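PDB 3LSO: putative membrane anchored protein from Corynebacterium diphtheriae, which is of unknown function but probably is anchored in the membrane and carries an elongated, beta-rich region outside it. Local coordinates for residues A326-L329 with P334-V337. Sequence-based numbering, arbitrary orientation.
Sequences ASLL and PIRV
Leu328 reaches toward Ile335 and Val337 in a fully extended form, with CG anti to the backbone N (chi1 175°) and CD1 continuing the zigzag away from the main chain. Ile335 answers with its long branch, CD1 running out through CG1 (chi2 172°), while Val337 presents its CG2 methyl to Leu328. The forked end of Leu328 is shared between the two: CD1 meets Val337 CG2 at 4.1 Å, and CD2 lies 4.4 Å from Ile335 CD1. Leu328 and Val337 approach from opposite sides and meet only through terminal methyls, which leaves their CA atoms 9.7 Å apart.

Ile335 and Val337 alternate with Arg336, and the two beta-branched residues, well suited to extended backbone, therefore face Leu328 together. Leucine suits the other side because its branch point lies one carbon farther out and offers a methyl to each partner. The contact is purely apolar and modest in area, but all three residues are buried; Tyr299 and Met431 also pack on Leu328, and Val404 touches both Ile335 and Val337.

Backbone pairing goes to other strands: Leu328 bonds with Gln410 and Ile335 with Val404. Strand 321-329 belongs to a four-stranded antiparallel sheet, whereas 335-343 pairs in a different one, and a short connection carries the chain across. Apolar side chains meeting between two sheets in this way are characteristic of the hydrophobic core of a beta-sandwich, here where the chain leaves strand 321-329 and enters 335-343, in a domain at one end of the elongated molecule.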
# COMPACT_ATOMS: atom_id res chain seq x y z
N ALA B 326 15.39 30.37 -0.35
CA ALA B 326 16.10 29.35 -1.17
C ALA B 326 17.55 29.26 -0.71
O ALA B 326 18.21 30.30 -0.57
CB ALA B 326 16.02 29.68 -2.62
N SER B 327 18.03 28.05 -0.47
CA SER B 327 19.36 27.88 0.07
C SER B 327 20.21 27.04 -0.86
O SER B 327 19.78 25.99 -1.30
CB SER B 327 19.28 27.15 1.41
OG SER B 327 18.82 27.97 2.45
N LEU B 328 21.43 27.47 -1.15
CA LEU B 328 22.40 26.58 -1.78
C LEU B 328 23.24 25.94 -0.70
O LEU B 328 23.75 26.64 0.18
CB LEU B 328 23.30 27.38 -2.71
CG LEU B 328 24.48 26.75 -3.44
CD1 LEU B 328 25.06 27.85 -4.25
CD2 LEU B 328 25.57 26.21 -2.48
N LEU B 329 23.41 24.63 -0.76
CA LEU B 329 24.09 23.88 0.28
C LEU B 329 25.45 23.39 -0.21
O LEU B 329 25.52 22.42 -0.94
CB LEU B 329 23.21 22.70 0.68
CG LEU B 329 21.75 23.04 1.04
CD1 LEU B 329 20.90 21.79 1.16
CD2 LEU B 329 21.62 23.92 2.31
N PRO B 334 36.45 25.30 0.85
CA PRO B 334 35.74 26.45 0.33
C PRO B 334 35.22 26.25 -1.09
O PRO B 334 35.67 25.37 -1.82
CB PRO B 334 36.82 27.51 0.31
CG PRO B 334 38.05 26.75 -0.02
CD PRO B 334 37.91 25.46 0.70
N ILE B 335 34.26 27.08 -1.49
CA ILE B 335 33.82 27.10 -2.86
C ILE B 335 33.66 28.57 -3.22
O ILE B 335 33.68 29.44 -2.33
CB ILE B 335 32.48 26.35 -3.07
CG1 ILE B 335 31.34 27.03 -2.31
CG2 ILE B 335 32.60 24.91 -2.65
CD1 ILE B 335 29.95 26.47 -2.62
N ARG B 336 33.49 28.84 -4.52
CA ARG B 336 33.31 30.20 -5.04
C ARG B 336 31.93 30.36 -5.59
O ARG B 336 31.55 29.59 -6.47
CB ARG B 336 34.32 30.45 -6.13
CG ARG B 336 35.74 30.14 -5.68
CD ARG B 336 36.31 31.34 -4.94
NE ARG B 336 36.52 32.48 -5.85
CZ ARG B 336 36.90 33.67 -5.43
NH1 ARG B 336 37.09 33.88 -4.12
NH2 ARG B 336 37.09 34.65 -6.31
N VAL B 337 31.18 31.33 -5.06
CA VAL B 337 29.82 31.62 -5.50
C VAL B 337 29.73 33.11 -5.77
O VAL B 337 30.06 33.93 -4.91
CB VAL B 337 28.76 31.25 -4.43
CG1 VAL B 337 27.36 31.79 -4.78
CG2 VAL B 337 28.69 29.74 -4.20